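Biofilm-associated surface protein (Staphylococcus aureus, PDB 7C7U) takes part in biofilm formation as a cell wall-anchored, calcium-binding adhesin and probably acts as a switch in functional amyloid assembly. Local coordinates at residues K464-E469 against T497-S502; T471-A476 against V486-S491; N197-V202 against G373-N378; Q250-Y255 against N301-S306; I87-S92 against D123-G128. One frame throughout, in Å; residues are numbered along the deposited sequence.

Interaction 1. Residues K464-E469 against T497-S502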
# COMPACT_ATOMS: atom_id res chain seq x y z
N LYS A 464 25.05 5.32 -19.75
CA LYS A 464 26.48 5.17 -19.94
C LYS A 464 26.72 4.17 -21.06
O LYS A 464 26.06 3.12 -21.11
CB LYS A 464 27.18 4.67 -18.66
CG LYS A 464 26.84 5.43 -17.38
CD LYS A 464 26.95 4.50 -16.19
CE LYS A 464 26.83 5.21 -14.87
NZ LYS A 464 26.83 4.18 -13.78
N VAL A 465 27.65 4.50 -21.94
CA VAL A 465 28.16 3.56 -22.94
C VAL A 465 29.51 3.05 -22.46
O VAL A 465 30.42 3.84 -22.16
CB VAL A 465 28.25 4.21 -24.33
CG1 VAL A 465 28.83 3.23 -25.36
CG2 VAL A 465 26.85 4.68 -24.77
N ILE A 466 29.62 1.74 -22.33
CA ILE A 466 30.77 1.07 -21.73
C ILE A 466 31.24 0.00 -22.71
O ILE A 466 30.42 -0.77 -23.22
CB ILE A 466 30.42 0.44 -20.37
CG1 ILE A 466 29.81 1.47 -19.41
CG2 ILE A 466 31.63 -0.21 -19.73
CD1 ILE A 466 29.12 0.84 -18.22
N ASN A 467 32.55 -0.03 -22.99
CA ASN A 467 33.09 -1.03 -23.91
C ASN A 467 33.24 -2.38 -23.19
O ASN A 467 33.02 -2.51 -21.98
CB ASN A 467 34.41 -0.53 -24.52
CG ASN A 467 35.57 -0.50 -23.54
OD1 ASN A 467 35.53 -1.11 -22.47
ND2 ASN A 467 36.61 0.24 -23.89
N ALA A 468 33.64 -3.39 -23.96
CA ALA A 468 33.72 -4.76 -23.46
C ALA A 468 34.72 -4.93 -22.33
O ALA A 468 34.60 -5.88 -21.55
CB ALA A 468 34.07 -5.72 -24.60
N GLU A 469 35.72 -4.06 -22.23
CA GLU A 469 36.69 -4.14 -21.15
C GLU A 469 36.27 -3.34 -19.92
O GLU A 469 37.05 -3.23 -18.97
CB GLU A 469 38.07 -3.67 -21.63
CG GLU A 469 38.67 -4.59 -22.69
CD GLU A 469 39.99 -4.11 -23.22
OE1 GLU A 469 40.20 -2.87 -23.29
OE2 GLU A 469 40.83 -4.97 -23.57
N THR A 497 28.02 -1.99 -24.01
CA THR A 497 26.90 -2.00 -23.07
C THR A 497 26.29 -0.60 -23.00
O THR A 497 27.02 0.39 -22.88
CB THR A 497 27.34 -2.43 -21.67
OG1 THR A 497 27.98 -3.70 -21.74
CG2 THR A 497 26.15 -2.48 -20.71
N ILE A 498 24.96 -0.53 -23.06
CA ILE A 498 24.22 0.67 -22.71
C ILE A 498 23.64 0.42 -21.33
O ILE A 498 22.80 -0.48 -21.15
CB ILE A 498 23.14 1.04 -23.74
CG1 ILE A 498 22.31 2.24 -23.25
CG2 ILE A 498 22.27 -0.15 -24.15
CD1 ILE A 498 23.15 3.52 -23.08
N ALA A 499 24.11 1.19 -20.34
CA ALA A 499 23.74 0.99 -18.94
C ALA A 499 22.97 2.21 -18.44
O ALA A 499 23.42 3.35 -18.66
CB ALA A 499 24.98 0.76 -18.07
N ILE A 500 21.84 1.95 -17.78
CA ILE A 500 20.96 2.98 -17.23
C ILE A 500 21.09 2.94 -15.71
O ILE A 500 20.66 1.98 -15.05
CB ILE A 500 19.51 2.78 -17.68
CG1 ILE A 500 19.44 2.45 -19.17
CG2 ILE A 500 18.70 4.04 -17.38
CD1 ILE A 500 19.93 3.56 -20.08
N ASP A 501 21.63 4.03 -15.15
CA ASP A 501 22.04 4.10 -13.76
C ASP A 501 21.04 4.95 -12.98
O ASP A 501 20.85 6.13 -13.29
CB ASP A 501 23.46 4.67 -13.66
CG ASP A 501 24.02 4.68 -12.24
OD1 ASP A 501 23.26 4.63 -11.25
OD2 ASP A 501 25.26 4.78 -12.11
N SER A 502 20.40 4.34 -11.98
CA SER A 502 19.52 5.02 -11.04
C SER A 502 20.30 5.36 -9.78
O SER A 502 21.17 4.59 -9.36
CB SER A 502 18.32 4.14 -10.69
OG SER A 502 17.67 4.57 -9.49
O HOH W 1 30.39 -3.72 -21.21

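Interaction 2. Residues T471-A476 against V486-S491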
# COMPACT_ATOMS: atom_id res chain seq x y z
N THR A 471 35.28 -0.00 -19.81
CA THR A 471 35.62 1.41 -19.83
C THR A 471 34.43 2.22 -20.34
O THR A 471 33.94 1.97 -21.45
CB THR A 471 36.85 1.70 -20.70
OG1 THR A 471 37.98 0.97 -20.20
CG2 THR A 471 37.17 3.21 -20.72
N THR A 472 33.99 3.17 -19.53
CA THR A 472 32.94 4.10 -19.93
C THR A 472 33.48 5.04 -21.00
O THR A 472 34.51 5.70 -20.79
CB THR A 472 32.46 4.91 -18.73
OG1 THR A 472 31.66 4.07 -17.88
CG2 THR A 472 31.64 6.09 -19.18
N VAL A 473 32.82 5.10 -22.16
CA VAL A 473 33.25 5.98 -23.24
C VAL A 473 32.29 7.14 -23.47
O VAL A 473 32.65 8.09 -24.17
CB VAL A 473 33.49 5.20 -24.56
CG1 VAL A 473 34.48 4.04 -24.34
CG2 VAL A 473 32.19 4.68 -25.15
N GLY A 474 31.08 7.11 -22.91
CA GLY A 474 30.20 8.26 -22.96
C GLY A 474 29.13 8.17 -21.89
O GLY A 474 28.80 7.08 -21.41
N THR A 475 28.60 9.33 -21.50
CA THR A 475 27.51 9.39 -20.53
C THR A 475 26.55 10.52 -20.89
O THR A 475 26.95 11.53 -21.50
CB THR A 475 28.01 9.62 -19.08
OG1 THR A 475 28.53 10.95 -18.96
CG2 THR A 475 29.09 8.62 -18.70
N ALA A 476 25.29 10.37 -20.49
CA ALA A 476 24.29 11.41 -20.70
C ALA A 476 23.15 11.22 -19.70
O ALA A 476 22.99 10.16 -19.11
CB ALA A 476 23.75 11.40 -22.13
N VAL A 486 23.72 9.69 -26.17
CA VAL A 486 25.02 9.69 -25.50
C VAL A 486 26.09 10.04 -26.53
O VAL A 486 26.26 9.31 -27.52
CB VAL A 486 25.33 8.33 -24.86
CG1 VAL A 486 26.67 8.37 -24.17
CG2 VAL A 486 24.19 7.90 -23.88
N SER A 487 26.83 11.12 -26.29
CA SER A 487 27.96 11.48 -27.15
C SER A 487 29.14 10.54 -26.89
O SER A 487 29.47 10.25 -25.74
CB SER A 487 28.38 12.93 -26.90
OG SER A 487 27.46 13.84 -27.46
N ILE A 488 29.73 10.04 -27.97
CA ILE A 488 30.89 9.15 -27.90
C ILE A 488 31.88 9.55 -28.99
O ILE A 488 31.51 10.18 -29.99
CB ILE A 488 30.50 7.67 -28.08
CG1 ILE A 488 29.97 7.44 -29.50
CG2 ILE A 488 29.52 7.19 -26.98
CD1 ILE A 488 29.82 5.98 -29.87
N PRO A 489 33.15 9.17 -28.84
CA PRO A 489 34.09 9.32 -29.97
C PRO A 489 33.72 8.35 -31.08
O PRO A 489 32.96 7.40 -30.89
CB PRO A 489 35.45 8.95 -29.37
CG PRO A 489 35.22 8.86 -27.86
CD PRO A 489 33.78 8.52 -27.68
N ASN A 490 34.26 8.62 -32.27
CA ASN A 490 34.36 7.55 -33.24
C ASN A 490 35.09 6.40 -32.56
O ASN A 490 36.23 6.55 -32.11
CB ASN A 490 35.12 8.02 -34.49
CG ASN A 490 34.29 8.96 -35.38
OD1 ASN A 490 33.07 9.08 -35.24
ND2 ASN A 490 34.95 9.61 -36.33
N SER A 491 34.41 5.28 -32.41
CA SER A 491 34.87 4.26 -31.47
C SER A 491 35.24 2.95 -32.17
O SER A 491 34.80 2.69 -33.29
CB SER A 491 33.79 4.02 -30.41
OG SER A 491 33.74 5.11 -29.49
O HOH W 2 29.39 11.54 -23.33
O HOH W 3 26.40 12.96 -24.16

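Interaction 3. Residues N197-V202 against G373-N378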
# COMPACT_ATOMS: atom_id res chain seq x y z
N ASN A 197 -14.70 -13.02 29.17
CA ASN A 197 -14.73 -13.09 30.63
C ASN A 197 -14.37 -11.75 31.26
O ASN A 197 -14.87 -11.39 32.33
CB ASN A 197 -13.79 -14.18 31.14
CG ASN A 197 -14.27 -15.58 30.79
OD1 ASN A 197 -15.37 -15.76 30.26
ND2 ASN A 197 -13.44 -16.59 31.07
N LEU A 198 -13.45 -11.01 30.62
CA LEU A 198 -13.09 -9.69 31.12
C LEU A 198 -14.26 -8.73 31.02
O LEU A 198 -14.60 -8.03 31.99
CB LEU A 198 -11.86 -9.16 30.35
CG LEU A 198 -10.51 -9.68 30.85
CD1 LEU A 198 -9.48 -9.66 29.70
CD2 LEU A 198 -10.03 -8.85 32.04
N GLU A 199 -14.91 -8.69 29.85
CA GLU A 199 -16.09 -7.85 29.66
C GLU A 199 -17.20 -8.20 30.64
O GLU A 199 -18.04 -7.34 30.97
CB GLU A 199 -16.63 -8.01 28.25
CG GLU A 199 -15.79 -7.33 27.19
CD GLU A 199 -16.37 -5.99 26.82
OE1 GLU A 199 -17.58 -5.94 26.49
OE2 GLU A 199 -15.62 -4.98 26.88
N ASN A 200 -17.23 -9.45 31.11
CA ASN A 200 -18.24 -9.90 32.05
C ASN A 200 -17.78 -9.81 33.51
O ASN A 200 -18.49 -10.28 34.40
CB ASN A 200 -18.67 -11.32 31.67
CG ASN A 200 -19.57 -11.32 30.44
OD1 ASN A 200 -20.38 -10.42 30.26
ND2 ASN A 200 -19.42 -12.33 29.57
N ASN A 201 -16.63 -9.20 33.79
CA ASN A 201 -16.16 -9.01 35.17
C ASN A 201 -15.64 -7.59 35.37
O ASN A 201 -14.53 -7.38 35.87
CB ASN A 201 -15.11 -10.06 35.53
CG ASN A 201 -14.54 -9.88 36.94
OD1 ASN A 201 -15.27 -9.55 37.89
ND2 ASN A 201 -13.23 -10.07 37.08
N VAL A 202 -16.44 -6.60 35.00
CA VAL A 202 -16.00 -5.20 35.04
C VAL A 202 -15.77 -4.74 36.48
O VAL A 202 -16.51 -5.10 37.41
CB VAL A 202 -17.04 -4.31 34.32
CG1 VAL A 202 -16.90 -2.83 34.71
CG2 VAL A 202 -16.89 -4.47 32.77
N GLY A 373 -7.33 -7.49 38.92
CA GLY A 373 -7.44 -8.08 37.60
C GLY A 373 -8.77 -7.87 36.90
O GLY A 373 -8.96 -8.41 35.81
N ALA A 374 -9.69 -7.12 37.49
CA ALA A 374 -10.96 -6.86 36.84
C ALA A 374 -10.82 -5.75 35.82
O ALA A 374 -10.01 -4.84 35.99
CB ALA A 374 -12.04 -6.51 37.87
N LEU A 375 -11.60 -5.84 34.74
CA LEU A 375 -11.49 -4.91 33.62
C LEU A 375 -12.05 -3.54 34.00
O LEU A 375 -13.18 -3.43 34.50
CB LEU A 375 -12.25 -5.47 32.41
CG LEU A 375 -12.47 -4.51 31.22
CD1 LEU A 375 -11.15 -4.31 30.54
CD2 LEU A 375 -13.49 -5.04 30.19
N ILE A 376 -11.26 -2.49 33.76
CA ILE A 376 -11.81 -1.14 33.86
C ILE A 376 -12.80 -0.94 32.73
O ILE A 376 -12.47 -1.15 31.56
CB ILE A 376 -10.69 -0.09 33.83
CG1 ILE A 376 -9.59 -0.36 34.88
CG2 ILE A 376 -11.30 1.33 34.03
CD1 ILE A 376 -10.13 -0.40 36.35
N ASN A 377 -14.01 -0.53 33.09
CA ASN A 377 -15.12 -0.42 32.14
C ASN A 377 -14.72 0.37 30.89
O ASN A 377 -14.23 1.51 30.98
CB ASN A 377 -16.30 0.28 32.80
CG ASN A 377 -17.65 -0.05 32.15
OD1 ASN A 377 -17.76 -0.93 31.30
ND2 ASN A 377 -18.68 0.65 32.58
N ASN A 378 -14.92 -0.26 29.74
CA ASN A 378 -14.79 0.35 28.42
C ASN A 378 -13.35 0.69 28.06
O ASN A 378 -13.11 1.58 27.24
CB ASN A 378 -15.71 1.59 28.32
CG ASN A 378 -17.18 1.20 28.34
OD1 ASN A 378 -17.53 0.13 27.88
ND2 ASN A 378 -18.04 2.05 28.89
O HOH W 4 -12.53 -8.49 34.24
O HOH W 5 -11.18 -10.25 35.10

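Interaction 4. Residues Q250-Y255 against N301-S306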
# COMPACT_ATOMS: atom_id res chain seq x y z
N GLN A 250 -2.77 0.38 42.32
CA GLN A 250 -2.39 0.75 40.95
C GLN A 250 -3.01 -0.19 39.92
O GLN A 250 -3.12 -1.41 40.14
CB GLN A 250 -0.88 0.76 40.78
CG GLN A 250 -0.16 1.90 41.48
CD GLN A 250 -0.49 3.27 40.93
OE1 GLN A 250 -0.51 3.49 39.72
NE2 GLN A 250 -0.73 4.22 41.83
N TRP A 251 -3.42 0.38 38.80
CA TRP A 251 -3.93 -0.39 37.69
C TRP A 251 -2.78 -1.03 36.90
O TRP A 251 -1.61 -0.66 37.03
CB TRP A 251 -4.75 0.50 36.77
CG TRP A 251 -6.04 1.00 37.33
CD1 TRP A 251 -6.59 0.70 38.56
CD2 TRP A 251 -6.96 1.88 36.68
NE1 TRP A 251 -7.79 1.37 38.71
CE2 TRP A 251 -8.03 2.11 37.58
CE3 TRP A 251 -6.96 2.53 35.45
CZ2 TRP A 251 -9.11 2.91 37.25
CZ3 TRP A 251 -8.02 3.35 35.13
CH2 TRP A 251 -9.09 3.53 36.03
N ALA A 252 -3.14 -1.95 36.00
CA ALA A 252 -2.16 -2.50 35.06
C ALA A 252 -2.66 -2.32 33.63
O ALA A 252 -3.86 -2.38 33.37
CB ALA A 252 -1.91 -3.99 35.33
N TYR A 253 -1.71 -2.11 32.70
CA TYR A 253 -2.01 -2.14 31.28
C TYR A 253 -1.65 -3.52 30.73
O TYR A 253 -0.55 -4.03 30.98
CB TYR A 253 -1.24 -1.06 30.52
CG TYR A 253 -1.62 -1.00 29.07
CD1 TYR A 253 -2.92 -0.68 28.70
CD2 TYR A 253 -0.69 -1.28 28.05
CE1 TYR A 253 -3.30 -0.65 27.38
CE2 TYR A 253 -1.06 -1.26 26.74
CZ TYR A 253 -2.35 -0.93 26.40
OH TYR A 253 -2.70 -0.89 25.08
N ASN A 254 -2.56 -4.09 29.95
CA ASN A 254 -2.47 -5.46 29.45
C ASN A 254 -2.56 -5.43 27.93
O ASN A 254 -3.33 -4.64 27.37
CB ASN A 254 -3.61 -6.33 30.03
CG ASN A 254 -3.69 -6.25 31.54
OD1 ASN A 254 -3.17 -7.12 32.24
ND2 ASN A 254 -4.31 -5.19 32.05
N TYR A 255 -1.80 -6.28 27.26
CA TYR A 255 -1.71 -6.20 25.80
C TYR A 255 -1.57 -7.61 25.23
O TYR A 255 -1.01 -8.51 25.86
CB TYR A 255 -0.55 -5.26 25.36
CG TYR A 255 0.71 -5.50 26.16
CD1 TYR A 255 1.66 -6.42 25.73
CD2 TYR A 255 0.92 -4.86 27.38
CE1 TYR A 255 2.80 -6.68 26.48
CE2 TYR A 255 2.04 -5.10 28.14
CZ TYR A 255 2.98 -6.02 27.70
OH TYR A 255 4.10 -6.28 28.46
N ASN A 301 1.03 -12.40 24.94
CA ASN A 301 0.36 -11.66 26.00
C ASN A 301 1.35 -11.06 26.99
O ASN A 301 2.37 -11.68 27.31
CB ASN A 301 -0.62 -12.57 26.74
CG ASN A 301 -1.75 -13.02 25.87
OD1 ASN A 301 -2.01 -12.43 24.83
ND2 ASN A 301 -2.44 -14.07 26.29
N GLY A 302 1.03 -9.87 27.48
CA GLY A 302 1.84 -9.25 28.50
C GLY A 302 1.03 -8.28 29.33
O GLY A 302 -0.12 -7.95 29.02
N THR A 303 1.66 -7.82 30.40
CA THR A 303 1.05 -6.87 31.32
C THR A 303 2.16 -6.02 31.92
O THR A 303 3.29 -6.49 32.11
CB THR A 303 0.24 -7.59 32.41
OG1 THR A 303 -0.29 -6.63 33.32
CG2 THR A 303 1.12 -8.55 33.17
N ILE A 304 1.86 -4.76 32.19
CA ILE A 304 2.83 -3.86 32.81
C ILE A 304 2.10 -3.04 33.87
O ILE A 304 0.94 -2.66 33.69
CB ILE A 304 3.53 -2.96 31.77
CG1 ILE A 304 4.63 -2.14 32.45
CG2 ILE A 304 2.54 -2.03 31.08
CD1 ILE A 304 5.37 -1.23 31.54
N THR A 305 2.76 -2.82 35.00
CA THR A 305 2.22 -1.97 36.04
C THR A 305 3.36 -1.18 36.65
O THR A 305 4.51 -1.25 36.20
CB THR A 305 1.45 -2.78 37.09
OG1 THR A 305 0.69 -1.88 37.94
CG2 THR A 305 2.41 -3.62 37.92
N SER A 306 3.04 -0.39 37.66
CA SER A 306 3.95 0.62 38.16
C SER A 306 3.48 1.05 39.54
O SER A 306 2.34 0.81 39.92
CB SER A 306 3.99 1.81 37.21
OG SER A 306 4.50 2.95 37.85
O HOH W 6 6.00 -6.20 30.47

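Interaction 5. Residues I87-S92 against D123-G128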
# COMPACT_ATOMS: atom_id res chain seq x y z
N ILE A 87 -27.11 -1.08 6.38
CA ILE A 87 -26.39 -0.50 7.51
C ILE A 87 -26.91 0.91 7.70
O ILE A 87 -27.05 1.66 6.72
CB ILE A 87 -24.86 -0.47 7.31
CG1 ILE A 87 -24.31 -1.87 7.00
CG2 ILE A 87 -24.17 0.08 8.56
CD1 ILE A 87 -22.81 -1.88 6.82
N SER A 88 -27.21 1.27 8.94
CA SER A 88 -27.71 2.61 9.24
C SER A 88 -27.41 2.94 10.70
O SER A 88 -27.18 2.05 11.52
CB SER A 88 -29.22 2.72 8.99
OG SER A 88 -29.92 1.90 9.92
N ALA A 89 -27.44 4.24 10.99
CA ALA A 89 -27.23 4.75 12.34
C ALA A 89 -27.89 6.12 12.44
O ALA A 89 -28.09 6.80 11.44
CB ALA A 89 -25.74 4.83 12.68
N ASN A 90 -28.18 6.52 13.68
CA ASN A 90 -28.70 7.86 13.95
C ASN A 90 -27.55 8.85 14.02
O ASN A 90 -26.58 8.61 14.74
CB ASN A 90 -29.44 7.88 15.28
CG ASN A 90 -30.70 7.07 15.26
OD1 ASN A 90 -31.15 6.64 14.20
ND2 ASN A 90 -31.30 6.87 16.42
N PRO A 91 -27.64 9.99 13.34
CA PRO A 91 -26.63 11.03 13.53
C PRO A 91 -26.65 11.50 14.98
O PRO A 91 -27.62 11.30 15.71
CB PRO A 91 -27.05 12.14 12.57
CG PRO A 91 -27.97 11.47 11.59
CD PRO A 91 -28.68 10.40 12.38
N SER A 92 -25.52 12.06 15.41
CA SER A 92 -25.40 12.52 16.79
C SER A 92 -26.46 13.57 17.07
O SER A 92 -26.62 14.51 16.31
CB SER A 92 -24.01 13.09 17.04
OG SER A 92 -23.68 14.09 16.08
N ASP A 123 -26.26 15.59 5.63
CA ASP A 123 -26.85 14.25 5.66
C ASP A 123 -25.83 13.21 6.13
O ASP A 123 -25.78 12.07 5.64
CB ASP A 123 -27.43 13.87 4.29
CG ASP A 123 -28.27 12.62 4.35
OD1 ASP A 123 -29.15 12.52 5.23
OD2 ASP A 123 -28.04 11.72 3.51
N GLY A 124 -25.01 13.59 7.10
CA GLY A 124 -24.03 12.67 7.64
C GLY A 124 -24.29 12.26 9.07
O GLY A 124 -25.44 12.21 9.51
N LEU A 125 -23.22 11.98 9.81
CA LEU A 125 -23.40 11.39 11.13
C LEU A 125 -23.00 12.28 12.29
O LEU A 125 -23.52 12.09 13.39
CB LEU A 125 -22.63 10.06 11.23
CG LEU A 125 -23.26 8.85 10.52
CD1 LEU A 125 -22.47 7.57 10.81
CD2 LEU A 125 -24.71 8.68 10.91
N PHE A 126 -22.10 13.24 12.11
CA PHE A 126 -21.53 13.95 13.24
C PHE A 126 -21.74 15.45 13.13
O PHE A 126 -21.62 16.04 12.05
CB PHE A 126 -20.05 13.62 13.39
CG PHE A 126 -19.77 12.17 13.67
CD1 PHE A 126 -20.28 11.56 14.80
CD2 PHE A 126 -19.01 11.42 12.80
CE1 PHE A 126 -20.04 10.22 15.06
CE2 PHE A 126 -18.76 10.09 13.07
CZ PHE A 126 -19.27 9.49 14.20
N GLY A 127 -22.04 16.07 14.27
CA GLY A 127 -22.17 17.51 14.38
C GLY A 127 -23.57 17.92 14.79
O GLY A 127 -24.34 17.09 15.30
N GLY A 128 -23.91 19.20 14.61
CA GLY A 128 -25.25 19.68 14.84
C GLY A 128 -26.06 19.68 13.55
O GLY A 128 -25.54 19.42 12.46

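Interaction 1. Residues K464-E469 against T497-S502
K464, V465 and I466 pair with A499, I498 and T497 as adjacent antiparallel strands, 462-466 and 494-501, in the first of the two sheet-rich modules that follow the paired calcium sites. K464 and A499 exchange two backbone bonds, K464 N to A499 O at 2.8 Å and A499 N to K464 O at 2.8 Å, the second nearly straight at 172°. One rung along, I466 N meets T497 O at 3.0 Å and T497 N meets I466 O at 2.8 Å. Between these rungs lies the non-hydrogen-bonded pair V465 and I498, whose CA atoms approach the carbonyls of T497 and K464. The twisted, curled sheet is consistent with the immunoglobulin-like β-sandwich common in bacterial surface proteins, and its two faces differ. V465 and I498 turn to the core, V465 CG2 lying 4.2 Å from I498 CD1, and both meet F513. On the other face I466 CD1 touches A499 CB at 4.1 Å. From that face too, K464 reaches past A499: CG sits beside its own backbone N (chi1 -50°) and the chain then runs extended, so that NZ forms a salt bridge with the carboxylate of D501. The modelled separation of NZ and D501 OD2 is implausibly short and its exact value doubtful. A second carboxylate, D508, lies close to D501 and has a weak, long ion pair with the same lysine, whose charge would probably ease the repulsion between the two acids. Where the strands part, a water connects N467 O to T497 OG1.

Interaction 2. Residues T471-A476 against V486-S491
From V473 to A476 and from V486 to P489 the chain runs in roughly opposite directions, 150° apart, with the CA atoms of G474 and I488 5.1 Å from each other and those of A476 and V486 5.2 Å. Direct backbone bonding between the two is lacking; two waters take its place. One accepts from T475 N at 3.0 Å and donates to S487 O at 2.7 Å, while the other donates to T475 O and accepts from S487 N, so the backbone N and O of both T475 and S487 are served. Strands 472-477 and 483-487 are the outermost of one seven-stranded sheet, which curls until its margins meet here. A classic β bulge lies in the first margin, V473 and G474 both facing V465 on the neighbouring strand, and probably adds to its curl. G474 has no side chain, and S487 O comes within 3.5 Å of its CA in a CA-H...O contact. V486 CG1, carried anti to its own backbone N (chi1 -180°), lies against the G474-T475 peptide, 3.4 Å from G474 C. The other methyl, V486 CG2, meets A476 CB at 3.9 Å. Further along, V473 CG2 touches I488 CG2 at 4.1 Å, the two side chains crossing at a slant, and P489 CD rests near V473 O. V486 also packs on A463 and V465, and I488 on I515, which carries this seam into the module core. Methyl contacts thus close the seam on its inner side, whereas its polar backbone atoms pair through water, an exchangeable link that probably holds the two margins less rigidly than a continuous ladder would.

Interaction 3. Residues N197-V202 against G373-N378
With CG anti to its backbone N (chi1 169°) and a chi2 of 72°, L375 lays CD2 against the C-terminal end of helix 193-199, 3.9 Å from E199 CA; its CB, placed by the backbone, lies 3.5 Å from L198 O. V202 likewise sets CG1 opposite its N (chi1 161°), which brings that methyl to 3.7 Å from N377 CB. L198 comes at L375 from another side: the two side chains meet at about a right angle, with L198 CD2 4.1 Å from L375 CB, and both rest on Y367. The contact is a docking of loop on helix end, since N200 is the first residue to leave helical geometry and 373-378 belongs to the connection between strands 359-369 and 381-388. The direct polar link is weak, L375 N to N201 O at 3.5 Å, but a water supports it by accepting from L375 N at 2.9 Å while donating to the carbonyl oxygens of both L198 and N201. A second water joins N201 ND2 to G373 O. A374 CB presses on N201 O at 3.3 Å, and the N201 amide nitrogen lies near the same methyl. The charged end of E199 runs alongside L375 and is held by a salt bridge to K41, whereas the N377 amide is turned to N207 O. I376 points to the other side of the loop and packs on W251 and L368.

Interaction 4. Residues Q250-Y255 against N301-S306
Four backbone bonds join Y253 and Y255 to I304 and G302 in an antiparallel ladder. Y253 N reaches I304 O at 2.9 Å and I304 N reaches Y253 O at 2.8 Å; Y255 N meets G302 O at 3.0 Å and G302 N meets Y255 O at 2.9 Å. Beyond the ladder a side chain takes over, T305 OG1 donating to W251 O at 2.8 Å from above the carbonyl plane. T303 OG1 lies beside N254 OD1 at 3.1 Å, though its proton has a second acceptor nearby. The amide nitrogen of N254 is taken up by Y367 O and T369 OG1. Y255 projects across G302 because its ring sits between its own N and carbonyl carbon (chi1 44°). G302 C then lies 3.4 Å above one ring face, toward the rim, where the lack of a side chain makes the approach possible. Y255 OH bonds to T295 O and accepts from a water that also donates to T303 O. Q250 turns its CG to S306 O, while its amide is held by Y243, L309 and T246. W251 NE1 bonds to E205 and Y253 OH to Q233. Strand 301-305 is the edge of a four-stranded sheet, with 252-257 next to it and 359-369 beyond. Y253 packs on V325 and V327 of strand 323-331, and Y255 and I304 on L294 of strand 290-294, both in the five-stranded sheet that forms the other layer.

Interaction 5. Residues I87-S92 against D123-G128
S92 grips the corner at L125 to G127 through two hydrogen bonds. Its N donates to L125 O at 2.8 Å, nearly straight at 167°, and its OG accepts from G127 N at 3.1 Å. With OG between its own backbone N and carbonyl carbon (chi1 53°), the hydroxyl oxygen is brought to the N-H of G127. P91 closes in from beside it, CG 3.4 Å from G124 O and CA 3.3 Å from L125 O. Packing is easier among the apolar groups: L125 CD2 lies 4.3 Å from P91 CG and 4.4 Å from A89 CB. Here the chain leaving strand 84-90 meets the connection between strands 113-117 and 133-144, all three strands belonging to one large mixed sheet. L125 and F126 both pack on L57, while F126 also meets F118 and Y135. Toward solvent the order fades: G127 is partly covered, G128 is exposed and the three residues after it are not modelled. The buried L125 carbonyl is satisfied by the S92 amide, and the serine hydroxyl serves the amide of G127, so polar bonds fix the corner from L125 to G127, while the chain beyond is probably mobile.

Interactions 1 and 2 belong to one seven-stranded sheet and touch through backbone bonds from V465 to V473 and G474: 1 is a ladder inside the sheet with a charged pair on its outer face, 2 the water-bridged meeting of its edges. Interactions 3 and 4 lie some 14 Å apart between centres on the far side of the chain and meet where I376 packs on W251. Of these, 4 is a regular edge ladder, whereas 3 is a wet surface docking of helix end and loop. Interaction 5, about 30 Å from 3 between centres, is the most buried, and its backbone N-H groups bond at a loop corner rather than between paired strands.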